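PDB 2E4T: endoglucanase from Clostridium thermocellum, which hydrolyses internal beta-1,4-glucosidic bonds in cellulose and probably xyloglucan, through this family 44 glycoside hydrolase part of a larger multidomain enzyme. Local coordinates for residues Val282-Glu287 with Arg315-Pro320; Pro337-Leu342 with Leu355-Tyr360. All blocks are in the same frame, centred on the assembly; numbering follows the deposited sequence.

Contact 1 of 2, residues Val282-Glu287 with Arg315-Pro320; sequences VHWYPE and RTLWDP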
# COMPACT_ATOMS: atom_id res chain seq x y z
N VAL A 282 2.21 3.83 -5.93
CA VAL A 282 1.62 5.13 -5.73
C VAL A 282 0.97 5.18 -4.32
O VAL A 282 0.66 4.15 -3.71
CB VAL A 282 0.57 5.50 -6.80
CG1 VAL A 282 1.21 5.58 -8.18
CG2 VAL A 282 -0.61 4.49 -6.78
N HIS A 283 0.77 6.42 -3.87
CA HIS A 283 0.04 6.71 -2.64
C HIS A 283 -1.32 7.28 -3.05
O HIS A 283 -1.40 8.12 -3.95
CB HIS A 283 0.77 7.72 -1.79
CG HIS A 283 2.12 7.25 -1.38
ND1 HIS A 283 2.67 6.01 -1.51
CD2 HIS A 283 3.09 8.02 -0.78
CE1 HIS A 283 3.92 6.04 -0.98
NE2 HIS A 283 4.19 7.26 -0.55
N TRP A 284 -2.39 6.83 -2.36
CA TRP A 284 -3.74 7.24 -2.69
C TRP A 284 -4.49 7.54 -1.39
O TRP A 284 -5.02 6.64 -0.73
CB TRP A 284 -4.50 6.15 -3.51
CG TRP A 284 -5.88 6.49 -3.87
CD1 TRP A 284 -7.03 6.05 -3.25
CD2 TRP A 284 -6.33 7.33 -4.98
NE1 TRP A 284 -8.16 6.54 -3.93
CE2 TRP A 284 -7.75 7.31 -4.99
CE3 TRP A 284 -5.68 8.04 -5.98
CZ2 TRP A 284 -8.51 8.00 -5.96
CZ3 TRP A 284 -6.45 8.72 -6.95
CH2 TRP A 284 -7.85 8.68 -6.90
N TYR A 285 -4.50 8.83 -1.03
CA TYR A 285 -5.34 9.31 0.06
C TYR A 285 -6.55 9.89 -0.61
O TYR A 285 -6.45 10.86 -1.36
CB TYR A 285 -4.62 10.34 0.91
CG TYR A 285 -3.48 9.73 1.70
CD1 TYR A 285 -3.72 9.09 2.91
CD2 TYR A 285 -2.17 9.80 1.25
CE1 TYR A 285 -2.68 8.54 3.64
CE2 TYR A 285 -1.12 9.28 1.96
CZ TYR A 285 -1.36 8.66 3.20
OH TYR A 285 -0.37 8.20 4.01
N PRO A 286 -7.75 9.28 -0.42
CA PRO A 286 -8.93 9.75 -1.15
C PRO A 286 -9.15 11.24 -0.95
O PRO A 286 -9.08 11.72 0.20
CB PRO A 286 -10.07 8.92 -0.53
CG PRO A 286 -9.39 7.72 -0.10
CD PRO A 286 -8.04 8.09 0.40
N GLU A 287 -9.51 11.90 -2.04
CA GLU A 287 -9.96 13.28 -2.00
C GLU A 287 -11.49 13.37 -1.84
O GLU A 287 -12.04 14.48 -1.69
CB GLU A 287 -9.49 14.04 -3.25
CG GLU A 287 -7.99 14.25 -3.30
CD GLU A 287 -7.49 15.49 -2.58
OE1 GLU A 287 -8.21 16.10 -1.75
OE2 GLU A 287 -6.33 15.90 -2.90
N ARG A 315 -15.47 3.08 -4.45
CA ARG A 315 -15.91 2.91 -5.83
C ARG A 315 -15.07 3.72 -6.81
O ARG A 315 -15.00 3.36 -7.99
CB ARG A 315 -17.41 3.20 -5.93
CG ARG A 315 -18.23 2.14 -5.26
CD ARG A 315 -19.69 2.55 -5.07
NE ARG A 315 -20.31 2.77 -6.40
CZ ARG A 315 -21.47 3.41 -6.55
NH1 ARG A 315 -22.15 3.88 -5.48
NH2 ARG A 315 -21.93 3.59 -7.79
N THR A 316 -14.45 4.83 -6.37
CA THR A 316 -13.57 5.55 -7.31
C THR A 316 -12.40 4.68 -7.78
O THR A 316 -11.81 4.94 -8.82
CB THR A 316 -13.07 6.84 -6.63
OG1 THR A 316 -14.24 7.59 -6.33
CG2 THR A 316 -12.08 7.61 -7.46
N LEU A 317 -12.06 3.65 -6.98
CA LEU A 317 -10.99 2.75 -7.37
C LEU A 317 -11.33 1.94 -8.64
O LEU A 317 -10.42 1.59 -9.39
CB LEU A 317 -10.65 1.78 -6.25
CG LEU A 317 -10.09 2.43 -4.99
CD1 LEU A 317 -9.98 1.40 -3.85
CD2 LEU A 317 -8.71 3.06 -5.24
N TRP A 318 -12.63 1.57 -8.83
CA TRP A 318 -12.96 0.56 -9.82
C TRP A 318 -14.19 0.85 -10.67
O TRP A 318 -14.31 0.24 -11.75
CB TRP A 318 -13.15 -0.84 -9.15
CG TRP A 318 -14.35 -0.88 -8.25
CD1 TRP A 318 -14.41 -0.57 -6.91
CD2 TRP A 318 -15.69 -1.25 -8.62
NE1 TRP A 318 -15.69 -0.72 -6.44
CE2 TRP A 318 -16.49 -1.11 -7.47
CE3 TRP A 318 -16.29 -1.66 -9.83
CZ2 TRP A 318 -17.87 -1.38 -7.48
CZ3 TRP A 318 -17.66 -1.89 -9.83
CH2 TRP A 318 -18.44 -1.75 -8.67
N ASP A 319 -15.15 1.65 -10.18
CA ASP A 319 -16.50 1.65 -10.75
C ASP A 319 -16.63 2.83 -11.71
O ASP A 319 -16.61 4.00 -11.27
CB ASP A 319 -17.49 1.84 -9.59
CG ASP A 319 -18.92 1.99 -9.98
OD1 ASP A 319 -19.26 1.87 -11.21
OD2 ASP A 319 -19.73 2.26 -9.08
N PRO A 320 -16.77 2.58 -13.04
CA PRO A 320 -16.87 3.71 -13.96
C PRO A 320 -18.13 4.55 -13.76
O PRO A 320 -18.14 5.73 -14.24
CB PRO A 320 -16.87 3.05 -15.34
CG PRO A 320 -17.36 1.68 -15.12
CD PRO A 320 -16.85 1.28 -13.71

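Contact 2 of 2, residues Pro337-Leu342 with Leu355-Tyr360; sequences PILPNL and LAITEY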
# COMPACT_ATOMS: atom_id res chain seq x y z
N PRO A 337 -12.23 5.25 -13.48
CA PRO A 337 -11.81 4.86 -12.13
C PRO A 337 -10.30 4.63 -12.10
O PRO A 337 -9.66 4.28 -13.11
CB PRO A 337 -12.57 3.56 -11.88
CG PRO A 337 -12.82 2.98 -13.29
CD PRO A 337 -13.02 4.20 -14.16
N ILE A 338 -9.67 4.86 -10.93
CA ILE A 338 -8.21 5.00 -10.94
C ILE A 338 -7.48 3.69 -11.13
O ILE A 338 -6.48 3.67 -11.86
CB ILE A 338 -7.72 5.79 -9.68
CG1 ILE A 338 -6.25 6.19 -9.82
CG2 ILE A 338 -7.98 5.08 -8.38
CD1 ILE A 338 -5.96 7.18 -10.94
N LEU A 339 -7.91 2.57 -10.52
CA LEU A 339 -7.13 1.35 -10.69
C LEU A 339 -7.15 0.88 -12.16
O LEU A 339 -6.08 0.55 -12.69
CB LEU A 339 -7.52 0.22 -9.74
CG LEU A 339 -7.38 0.56 -8.25
CD1 LEU A 339 -7.85 -0.64 -7.42
CD2 LEU A 339 -5.95 0.97 -7.86
N PRO A 340 -8.30 0.84 -12.83
CA PRO A 340 -8.25 0.43 -14.26
C PRO A 340 -7.41 1.37 -15.10
O PRO A 340 -6.77 0.93 -16.06
CB PRO A 340 -9.78 0.42 -14.65
CG PRO A 340 -10.47 0.06 -13.35
CD PRO A 340 -9.70 0.91 -12.33
N ASN A 341 -7.41 2.68 -14.78
CA ASN A 341 -6.55 3.60 -15.54
C ASN A 341 -5.06 3.27 -15.33
O ASN A 341 -4.28 3.28 -16.30
CB ASN A 341 -6.89 5.06 -15.26
CG ASN A 341 -8.01 5.53 -16.15
OD1 ASN A 341 -7.74 6.06 -17.23
ND2 ASN A 341 -9.25 5.31 -15.77
N LEU A 342 -4.66 3.02 -14.07
CA LEU A 342 -3.26 2.66 -13.82
C LEU A 342 -2.92 1.34 -14.52
O LEU A 342 -1.84 1.19 -15.12
CB LEU A 342 -3.01 2.57 -12.31
CG LEU A 342 -3.08 3.91 -11.58
CD1 LEU A 342 -3.15 3.69 -10.06
CD2 LEU A 342 -1.87 4.81 -11.94
N LEU A 355 1.30 -3.56 -9.53
CA LEU A 355 0.77 -2.29 -9.00
C LEU A 355 0.69 -2.37 -7.48
O LEU A 355 0.15 -3.36 -6.94
CB LEU A 355 -0.62 -2.03 -9.61
CG LEU A 355 -1.33 -0.77 -9.11
CD1 LEU A 355 -0.55 0.50 -9.46
CD2 LEU A 355 -2.71 -0.67 -9.73
N ALA A 356 1.20 -1.34 -6.79
CA ALA A 356 1.10 -1.30 -5.34
C ALA A 356 0.59 0.06 -4.89
O ALA A 356 0.94 1.10 -5.46
CB ALA A 356 2.46 -1.57 -4.68
N ILE A 357 -0.22 0.03 -3.82
CA ILE A 357 -0.75 1.24 -3.17
C ILE A 357 -0.07 1.27 -1.80
O ILE A 357 -0.52 0.62 -0.86
CB ILE A 357 -2.28 1.24 -3.06
CG1 ILE A 357 -2.95 0.83 -4.39
CG2 ILE A 357 -2.72 2.58 -2.55
CD1 ILE A 357 -2.66 1.70 -5.59
N THR A 358 1.07 2.00 -1.72
CA THR A 358 1.94 1.85 -0.56
C THR A 358 1.62 2.83 0.60
O THR A 358 2.20 2.68 1.69
CB THR A 358 3.42 1.95 -0.96
OG1 THR A 358 3.66 3.21 -1.54
CG2 THR A 358 3.83 0.75 -1.80
N GLU A 359 0.70 3.77 0.37
CA GLU A 359 0.08 4.50 1.46
C GLU A 359 -1.35 4.77 1.02
O GLU A 359 -1.60 5.12 -0.15
CB GLU A 359 0.72 5.86 1.78
CG GLU A 359 2.14 5.76 2.26
CD GLU A 359 2.80 7.07 2.63
OE1 GLU A 359 2.08 8.07 2.90
OE2 GLU A 359 4.07 7.09 2.70
N TYR A 360 -2.29 4.67 1.96
CA TYR A 360 -3.67 5.05 1.76
C TYR A 360 -4.30 5.10 3.16
O TYR A 360 -3.79 4.49 4.13
CB TYR A 360 -4.45 4.07 0.85
CG TYR A 360 -4.59 2.67 1.45
CD1 TYR A 360 -5.72 2.36 2.20
CD2 TYR A 360 -3.61 1.72 1.31
CE1 TYR A 360 -5.88 1.14 2.81
CE2 TYR A 360 -3.75 0.45 1.90
CZ TYR A 360 -4.87 0.18 2.66
OH TYR A 360 -5.06 -1.01 3.30

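Contact 1 of 2, residues Val282-Glu287 with Arg315-Pro320
Trp284 CG stands opposite the backbone N (chi1 179°), which sends the indole from strand 279-284 toward Thr316 and Leu317, while Leu317, its CG set beside the backbone N (chi1 -63°), swings CD2 back to the ring. The two residues meet different parts of the indole. Thr316 CG2 comes up to the edge, near the ring plane, 3.9 Å from Trp284 CZ2, and the two side chains cross at about a right angle. Leu317 CD2 approaches the five-membered ring obliquely, 3.8 Å from Trp284 NE1 and 4.0 Å from Trp284 CD1. A threonine suits its place because its methyl and hydroxyl can be divided: CG2 serves the tryptophan while OG1 bonds to Glu324. Ile338 of helix 338-349 also packs on both Trp284 and Leu317. Behind the contact, the loop is braced from within. In a salt bridge, Arg315 grips Asp319 side-on, NE and NH2 both donating to OD2, at 2.8 and 2.9 Å, and Arg315 O accepts from the backbone N of both Trp318 and Asp319. Across the two segments the join is therefore entirely van der Waals and buried, resting on shape and hydrophobicity, while a salt bridge and backbone bonds hold the loop's own form.

Contact 2 of 2, residues Pro337-Leu342 with Leu355-Tyr360
Pro337 O is gripped twice by Asn341: the backbone N reaches it at 3.2 Å, and the side-chain ND2 at 2.9 Å in a nearly straight bond (171°). Pro337 O lies close to the plane of the Asn341 amide, whereas ND2 stands above the plane of the Pro337 carbonyl. Asparagine suits this spot in the first turn because its short amide can fold back to the N-cap residue, while its OD1 bonds to Arg255. Proline is tolerated at the N-cap, because the helix makes no use of that residue's N as a donor. Facing the sheet, Leu339 and Leu342 meet the strand. Leu339 CD2 sits 4.1 Å from both Leu355 CD2 and Ile357 CD1, bridging alternate residues that point the same way. Leu355, with CG anti to the backbone N (chi1 178°), reaches out to the helix and touches Leu342 CB through CD2 at 4.2 Å; these two side chains cross nearly perpendicularly. Branched aliphatic groups fill such a seam well, and Ile380 and Phe381 of helix 368-384 extend it. The axes of segments 338-342 and 355-358 approach to 10.6 Å with their directions 135° apart, the helix-on-strand layer of a TIM-like (beta/alpha) barrel, its outer helix leading through a short loop into the next parallel strand.

Overall arrangement
Along the chain, strand 279-284 forms part of the barrel wall and carries the first half of contact 1, which closes a loop of 27 residues, including helix 304-312, by bringing 315-320 back against it. The chain then passes through helix 327-331 to helix 338-349 and returns in strand 354-360, where contact 2 closes a shorter connection of 12 residues. The two closures follow one another in series, neither enclosing nor crossing the other. They meet in space because strands 279-284 and 354-360 are parallel neighbours: Trp284 N lies 2.9 Å from Glu359 O, a probable hydrogen bond. Together they tie loop 315-320 and helix 338-349 to the outside of one two-strand section of barrel.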